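Local atomic coordinates of transcriptional regulator, LacI family protein (Rhodococcus jostii, PDB entry 3K9C), a protein that probably binds regulatory DNA as a LacI-family transcription factor, with a periplasmic-binding-protein-like domain of the kind that senses small ligands. Residues G166-L180 against F192-L204. Numbering follows the deposited sequence.
Sequences GTTETEGAEGMHTLL and FNDRCATGVLDLL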
ATOM      1  N   GLY B 166       8.778   7.919  12.451  1.00 23.71           N
ATOM      2  CA  GLY B 166       8.606   6.532  12.070  1.00 25.21           C
ATOM      3  C   GLY B 166       8.405   6.470  10.572  1.00 26.13           C
ATOM      4  O   GLY B 166       8.762   7.418   9.870  1.00 26.28           O
ATOM      5  N   THR B 167       7.816   5.382  10.088  1.00 25.37           N
ATOM      6  CA  THR B 167       7.584   5.187   8.659  1.00 25.37           C
ATOM      7  C   THR B 167       6.122   5.277   8.242  1.00 25.17           C
ATOM      8  O   THR B 167       5.810   5.109   7.068  1.00 24.26           O
ATOM      9  CB  THR B 167       8.085   3.800   8.208  1.00 28.54           C
ATOM     10  OG1 THR B 167       7.305   2.787   8.859  1.00 29.27           O
ATOM     11  CG2 THR B 167       9.550   3.607   8.573  1.00 28.06           C
ATOM     12  N   THR B 168       5.224   5.531   9.189  1.00 24.36           N
ATOM     13  CA  THR B 168       3.804   5.588   8.852  1.00 24.87           C
ATOM     14  C   THR B 168       3.219   6.987   8.958  1.00 24.43           C
ATOM     15  O   THR B 168       3.834   7.895   9.528  1.00 22.24           O
ATOM     16  CB  THR B 168       2.974   4.665   9.760  1.00 25.08           C
ATOM     17  OG1 THR B 168       2.848   5.268  11.055  1.00 23.63           O
ATOM     18  CG2 THR B 168       3.648   3.302   9.903  1.00 23.58           C
ATOM     19  N   GLU B 169       2.015   7.147   8.411  1.00 22.79           N
ATOM     20  CA  GLU B 169       1.332   8.436   8.432  1.00 22.86           C
ATOM     21  C   GLU B 169       1.098   8.948   9.851  1.00 21.91           C
ATOM     22  O   GLU B 169       1.097  10.154  10.084  1.00 21.91           O
ATOM     23  CB  GLU B 169      -0.012   8.352   7.687  1.00 22.14           C
ATOM     24  CG  GLU B 169       0.086   7.816   6.257  1.00 25.06           C
ATOM     25  CD  GLU B 169      -0.054   6.298   6.168  1.00 25.77           C
ATOM     26  OE1 GLU B 169       0.282   5.600   7.142  1.00 24.96           O
ATOM     27  OE2 GLU B 169      -0.495   5.797   5.112  1.00 29.90           O
ATOM     28  N   THR B 170       0.905   8.038  10.801  1.00 22.36           N
ATOM     29  CA  THR B 170       0.660   8.436  12.183  1.00 22.55           C
ATOM     30  C   THR B 170       1.825   9.183  12.811  1.00 21.92           C
ATOM     31  O   THR B 170       1.623  10.177  13.518  1.00 19.73           O
ATOM     32  CB  THR B 170       0.331   7.224  13.066  1.00 24.55           C
ATOM     33  OG1 THR B 170      -0.790   6.527  12.508  1.00 30.42           O
ATOM     34  CG2 THR B 170      -0.015   7.677  14.486  1.00 22.75           C
ATOM     35  N   GLU B 171       3.042   8.703  12.583  1.00 24.06           N
ATOM     36  CA  GLU B 171       4.217   9.374  13.144  1.00 24.45           C
ATOM     37  C   GLU B 171       4.404  10.712  12.448  1.00 23.15           C
ATOM     38  O   GLU B 171       4.862  11.694  13.051  1.00 20.70           O
ATOM     39  CB  GLU B 171       5.475   8.520  12.974  1.00 29.21           C
ATOM     40  CG  GLU B 171       5.546   7.315  13.898  1.00 35.08           C
ATOM     41  CD  GLU B 171       4.714   6.159  13.406  1.00 38.82           C
ATOM     42  OE1 GLU B 171       4.950   5.719  12.259  1.00 41.35           O
ATOM     43  OE2 GLU B 171       3.836   5.687  14.161  1.00 42.59           O
ATOM     44  N   GLY B 172       4.038  10.749  11.172  1.00 20.40           N
ATOM     45  CA  GLY B 172       4.162  11.988  10.437  1.00 19.57           C
ATOM     46  C   GLY B 172       3.278  13.021  11.113  1.00 21.82           C
ATOM     47  O   GLY B 172       3.718  14.119  11.439  1.00 19.86           O
ATOM     48  N   ALA B 173       2.021  12.647  11.344  1.00 22.28           N
ATOM     49  CA  ALA B 173       1.058  13.534  11.979  1.00 22.71           C
ATOM     50  C   ALA B 173       1.492  13.953  13.383  1.00 22.26           C
ATOM     51  O   ALA B 173       1.498  15.138  13.712  1.00 22.19           O
ATOM     52  CB  ALA B 173      -0.303  12.856  12.033  1.00 22.77           C
ATOM     53  N   GLU B 174       1.848  12.979  14.210  1.00 22.09           N
ATOM     54  CA  GLU B 174       2.272  13.280  15.575  1.00 26.19           C
ATOM     55  C   GLU B 174       3.506  14.172  15.590  1.00 25.25           C
ATOM     56  O   GLU B 174       3.551  15.172  16.307  1.00 25.44           O
ATOM     57  CB  GLU B 174       2.538  11.989  16.354  1.00 26.25           C
ATOM     58  CG  GLU B 174       1.269  11.346  16.893  1.00 36.32           C
ATOM     59  CD  GLU B 174       0.480  12.295  17.801  1.00 42.12           C
ATOM     60  OE1 GLU B 174       0.963  12.595  18.914  1.00 46.13           O
ATOM     61  OE2 GLU B 174      -0.616  12.752  17.401  1.00 44.73           O
ATOM     62  N   GLY B 175       4.501  13.816  14.788  1.00 25.29           N
ATOM     63  CA  GLY B 175       5.701  14.625  14.727  1.00 24.70           C
ATOM     64  C   GLY B 175       5.400  16.051  14.309  1.00 24.54           C
ATOM     65  O   GLY B 175       5.984  16.985  14.839  1.00 24.03           O
HETATM   66  N   MSE B 176       4.485  16.226  13.361  1.00 23.58           N
HETATM   67  CA  MSE B 176       4.142  17.565  12.895  1.00 26.24           C
HETATM   68  C   MSE B 176       3.417  18.332  13.997  1.00 28.54           C
HETATM   69  O   MSE B 176       3.627  19.535  14.172  1.00 27.55           O
HETATM   70  CB  MSE B 176       3.276  17.488  11.634  1.00 27.45           C
HETATM   71  CG  MSE B 176       3.048  18.830  10.913  1.00 30.42           C
HETATM   72 SE   MSE B 176       4.698  19.720  10.315  1.00 41.52          SE
HETATM   73  CE  MSE B 176       5.892  18.233  10.396  1.00 37.70           C
ATOM     74  N   HIS B 177       2.569  17.621  14.733  1.00 30.18           N
ATOM     75  CA  HIS B 177       1.825  18.214  15.835  1.00 32.26           C
ATOM     76  C   HIS B 177       2.842  18.738  16.852  1.00 31.38           C
ATOM     77  O   HIS B 177       2.778  19.893  17.281  1.00 30.76           O
ATOM     78  CB  HIS B 177       0.933  17.154  16.476  1.00 36.66           C
ATOM     79  CG  HIS B 177       0.251  17.613  17.724  1.00 40.88           C
ATOM     80  ND1 HIS B 177      -0.626  18.676  17.743  1.00 42.69           N
ATOM     81  CD2 HIS B 177       0.339  17.171  19.002  1.00 42.24           C
ATOM     82  CE1 HIS B 177      -1.047  18.871  18.981  1.00 43.83           C
ATOM     83  NE2 HIS B 177      -0.477  17.973  19.763  1.00 43.42           N
ATOM     84  N   THR B 178       3.789  17.882  17.220  1.00 29.15           N
ATOM     85  CA  THR B 178       4.835  18.254  18.169  1.00 29.53           C
ATOM     86  C   THR B 178       5.533  19.527  17.690  1.00 29.93           C
ATOM     87  O   THR B 178       5.696  20.480  18.452  1.00 31.23           O
ATOM     88  CB  THR B 178       5.905  17.149  18.290  1.00 29.92           C
ATOM     89  OG1 THR B 178       5.287  15.911  18.667  1.00 27.75           O
ATOM     90  CG2 THR B 178       6.945  17.533  19.316  1.00 29.29           C
ATOM     91  N   LEU B 179       5.934  19.536  16.418  1.00 28.71           N
ATOM     92  CA  LEU B 179       6.629  20.678  15.831  1.00 27.59           C
ATOM     93  C   LEU B 179       5.809  21.956  15.866  1.00 28.20           C
ATOM     94  O   LEU B 179       6.352  23.036  16.069  1.00 28.30           O
ATOM     95  CB  LEU B 179       7.045  20.363  14.384  1.00 22.17           C
ATOM     96  CG  LEU B 179       8.060  19.216  14.267  1.00 21.99           C
ATOM     97  CD1 LEU B 179       8.294  18.830  12.797  1.00 14.77           C
ATOM     98  CD2 LEU B 179       9.362  19.645  14.940  1.00 18.66           C
ATOM     99  N   LEU B 180       4.500  21.842  15.666  1.00 30.83           N
ATOM    100  CA  LEU B 180       3.636  23.019  15.681  1.00 33.88           C
ATOM    101  C   LEU B 180       3.485  23.623  17.077  1.00 35.86           C
ATOM    102  O   LEU B 180       3.237  24.817  17.221  1.00 35.43           O
ATOM    103  CB  LEU B 180       2.260  22.675  15.102  1.00 33.33           C
ATOM    104  CG  LEU B 180       2.242  22.511  13.580  1.00 33.39           C
ATOM    105  CD1 LEU B 180       0.878  22.017  13.118  1.00 34.33           C
ATOM    106  CD2 LEU B 180       2.580  23.852  12.931  1.00 31.38           C
ATOM    107  N   PHE B 192      10.765  11.514   7.112  1.00 17.90           N
ATOM    108  CA  PHE B 192      11.608  10.337   6.887  1.00 18.20           C
ATOM    109  C   PHE B 192      11.326   9.714   5.522  1.00 18.92           C
ATOM    110  O   PHE B 192      12.254   9.418   4.775  1.00 19.44           O
ATOM    111  CB  PHE B 192      11.386   9.287   7.979  1.00 16.73           C
ATOM    112  CG  PHE B 192      12.173   8.030   7.765  1.00 16.51           C
ATOM    113  CD1 PHE B 192      13.563   8.056   7.790  1.00 17.69           C
ATOM    114  CD2 PHE B 192      11.528   6.829   7.503  1.00 18.71           C
ATOM    115  CE1 PHE B 192      14.297   6.900   7.556  1.00 19.10           C
ATOM    116  CE2 PHE B 192      12.258   5.664   7.269  1.00 21.02           C
ATOM    117  CZ  PHE B 192      13.645   5.700   7.294  1.00 18.46           C
ATOM    118  N   ASN B 193      10.048   9.497   5.219  1.00 19.44           N
ATOM    119  CA  ASN B 193       9.643   8.946   3.927  1.00 20.00           C
ATOM    120  C   ASN B 193       8.295   9.524   3.484  1.00 19.79           C
ATOM    121  O   ASN B 193       7.651  10.253   4.240  1.00 20.36           O
ATOM    122  CB  ASN B 193       9.610   7.395   3.957  1.00 19.40           C
ATOM    123  CG  ASN B 193       8.473   6.810   4.812  1.00 17.73           C
ATOM    124  OD1 ASN B 193       7.592   7.512   5.300  1.00 20.10           O
ATOM    125  ND2 ASN B 193       8.497   5.498   4.974  1.00 19.20           N
ATOM    126  N   ASP B 194       7.882   9.208   2.258  1.00 19.08           N
ATOM    127  CA  ASP B 194       6.617   9.693   1.704  1.00 20.07           C
ATOM    128  C   ASP B 194       5.373   9.381   2.545  1.00 20.39           C
ATOM    129  O   ASP B 194       4.466  10.213   2.658  1.00 17.43           O
ATOM    130  CB  ASP B 194       6.395   9.131   0.297  1.00 20.66           C
ATOM    131  CG  ASP B 194       7.417   9.634  -0.712  1.00 21.86           C
ATOM    132  OD1 ASP B 194       8.129  10.619  -0.420  1.00 19.87           O
ATOM    133  OD2 ASP B 194       7.488   9.047  -1.810  1.00 21.01           O
ATOM    134  N   ARG B 195       5.315   8.179   3.111  1.00 19.92           N
ATOM    135  CA  ARG B 195       4.162   7.808   3.931  1.00 22.79           C
ATOM    136  C   ARG B 195       4.107   8.677   5.180  1.00 21.54           C
ATOM    137  O   ARG B 195       3.033   9.062   5.640  1.00 21.33           O
ATOM    138  CB  ARG B 195       4.219   6.326   4.316  1.00 25.99           C
ATOM    139  CG  ARG B 195       3.024   5.878   5.143  1.00 29.40           C
ATOM    140  CD  ARG B 195       3.018   4.378   5.342  1.00 31.96           C
ATOM    141  NE  ARG B 195       2.234   3.702   4.317  1.00 35.00           N
ATOM    142  CZ  ARG B 195       2.129   2.381   4.209  1.00 38.15           C
ATOM    143  NH1 ARG B 195       2.768   1.590   5.066  1.00 36.65           N
ATOM    144  NH2 ARG B 195       1.374   1.849   3.253  1.00 38.07           N
ATOM    145  N   CYS B 196       5.278   8.996   5.722  1.00 22.51           N
ATOM    146  CA  CYS B 196       5.367   9.853   6.901  1.00 20.96           C
ATOM    147  C   CYS B 196       4.928  11.263   6.506  1.00 20.28           C
ATOM    148  O   CYS B 196       4.203  11.938   7.243  1.00 20.00           O
ATOM    149  CB  CYS B 196       6.809   9.885   7.408  1.00 23.93           C
ATOM    150  SG  CYS B 196       7.079  10.916   8.842  1.00 24.39           S
ATOM    151  N   ALA B 197       5.372  11.696   5.327  1.00 18.86           N
ATOM    152  CA  ALA B 197       5.037  13.020   4.800  1.00 18.95           C
ATOM    153  C   ALA B 197       3.531  13.113   4.571  1.00 20.15           C
ATOM    154  O   ALA B 197       2.924  14.161   4.775  1.00 22.22           O
ATOM    155  CB  ALA B 197       5.797  13.275   3.483  1.00 17.96           C
ATOM    156  N   THR B 198       2.924  12.014   4.148  1.00 20.69           N
ATOM    157  CA  THR B 198       1.483  12.016   3.923  1.00 22.81           C
ATOM    158  C   THR B 198       0.750  12.431   5.199  1.00 22.24           C
ATOM    159  O   THR B 198      -0.231  13.173   5.141  1.00 23.10           O
ATOM    160  CB  THR B 198       0.972  10.630   3.475  1.00 23.06           C
ATOM    161  OG1 THR B 198       1.469  10.332   2.163  1.00 24.87           O
ATOM    162  CG2 THR B 198      -0.557  10.618   3.441  1.00 26.03           C
ATOM    163  N   GLY B 199       1.240  11.968   6.348  1.00 21.42           N
ATOM    164  CA  GLY B 199       0.622  12.319   7.618  1.00 21.22           C
ATOM    165  C   GLY B 199       0.869  13.767   7.999  1.00 22.20           C
ATOM    166  O   GLY B 199       0.031  14.413   8.650  1.00 22.23           O
ATOM    167  N   VAL B 200       2.033  14.276   7.606  1.00 20.74           N
ATOM    168  CA  VAL B 200       2.411  15.647   7.884  1.00 19.98           C
ATOM    169  C   VAL B 200       1.466  16.571   7.124  1.00 21.57           C
ATOM    170  O   VAL B 200       0.952  17.534   7.680  1.00 19.71           O
ATOM    171  CB  VAL B 200       3.862  15.922   7.430  1.00 20.67           C
ATOM    172  CG1 VAL B 200       4.182  17.404   7.564  1.00 19.32           C
ATOM    173  CG2 VAL B 200       4.839  15.066   8.256  1.00 20.52           C
ATOM    174  N   LEU B 201       1.252  16.268   5.845  1.00 22.98           N
ATOM    175  CA  LEU B 201       0.363  17.062   4.999  1.00 25.73           C
ATOM    176  C   LEU B 201      -1.080  16.972   5.485  1.00 26.81           C
ATOM    177  O   LEU B 201      -1.803  17.967   5.454  1.00 27.65           O
ATOM    178  CB  LEU B 201       0.427  16.575   3.549  1.00 23.92           C
ATOM    179  CG  LEU B 201       1.742  16.783   2.802  1.00 25.96           C
ATOM    180  CD1 LEU B 201       1.701  16.028   1.478  1.00 24.67           C
ATOM    181  CD2 LEU B 201       1.974  18.267   2.575  1.00 25.65           C
ATOM    182  N   ASP B 202      -1.495  15.775   5.908  1.00 27.93           N
ATOM    183  CA  ASP B 202      -2.856  15.563   6.403  1.00 30.78           C
ATOM    184  C   ASP B 202      -3.137  16.437   7.614  1.00 31.33           C
ATOM    185  O   ASP B 202      -4.217  17.020   7.736  1.00 31.94           O
ATOM    186  CB  ASP B 202      -3.089  14.113   6.826  1.00 32.30           C
ATOM    187  CG  ASP B 202      -2.925  13.131   5.697  1.00 37.46           C
ATOM    188  OD1 ASP B 202      -3.215  13.487   4.532  1.00 39.63           O
ATOM    189  OD2 ASP B 202      -2.521  11.981   5.989  1.00 42.97           O
ATOM    190  N   LEU B 203      -2.170  16.505   8.520  1.00 30.57           N
ATOM    191  CA  LEU B 203      -2.318  17.305   9.724  1.00 30.27           C
ATOM    192  C   LEU B 203      -2.314  18.789   9.399  1.00 31.62           C
ATOM    193  O   LEU B 203      -3.163  19.539   9.878  1.00 32.06           O
ATOM    194  CB  LEU B 203      -1.184  17.018  10.713  1.00 30.28           C
ATOM    195  CG  LEU B 203      -1.287  17.898  11.962  1.00 31.71           C
ATOM    196  CD1 LEU B 203      -2.417  17.366  12.818  1.00 33.86           C
ATOM    197  CD2 LEU B 203       0.011  17.904  12.745  1.00 30.51           C
ATOM    198  N   LEU B 204      -1.344  19.209   8.592  1.00 31.89           N
ATOM    199  CA  LEU B 204      -1.215  20.614   8.218  1.00 32.48           C
ATOM    200  C   LEU B 204      -2.456  21.179   7.539  1.00 32.32           C
ATOM    201  O   LEU B 204      -2.883  22.286   7.849  1.00 31.62           O
ATOM    202  CB  LEU B 204       0.000  20.810   7.302  1.00 32.32           C
ATOM    203  CG  LEU B 204       1.377  20.692   7.961  1.00 32.53           C
ATOM    204  CD1 LEU B 204       2.467  20.895   6.920  1.00 32.34           C
ATOM    205  CD2 LEU B 204       1.497  21.738   9.060  1.00 32.70           C
TER
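E169, in the first turn of its helix, lies against the aliphatic part of R195, its carboxylate carbon CD 3.3 Å from R195 CG. Its chain bends at chi2, which folds the carboxylate over that methylene run. The carboxylate and guanidinium planes are 17° apart, yet E169 OE2 stands well out of the guanidinium plane, 3.5 Å from R195 NE, so the salt bridge rests on charge alone. Both groups have firmer partners: E169 OE1 pairs with R224 of the second subunit, and R195 NH2 bonds Q22 O. Cutting E169 back to an alanine would probably bare R195 CG and CD on this side and cost R224 of the second subunit a salt-bridge partner.

At the far end L203 is a knob among A173, M176, H177 and L180. With its CG anti to the backbone N (chi1 177°), it pushes CD2 to 3.3 Å from A173 O and, tightly, to 3.5 Å from M176 CB. The selenomethionine M176 then crosses V200 at about a right angle, its CE 3.4 Å from V200 CG1, on the side facing strands 129-133 and 188-191.

Between these ends G172 and G199 bring the backbones together: G199 CA lies 3.3 Å from E169 O and G172 CA 3.2 Å from C196 O, both as CA-H...O contacts. A CB on either glycine would clash with the opposing carbonyl. The axes accordingly approach to 6.2 Å, crossing at -47°. At the loop end T167 CG2 packs beside the F192 ring, and N193 ND2 gives T167 O a weak bond. Such glycine-mediated packing of neighbouring helices on one face of a parallel sheet belongs here to the Rossmann-like α/β subdomain of the periplasmic-binding-protein fold.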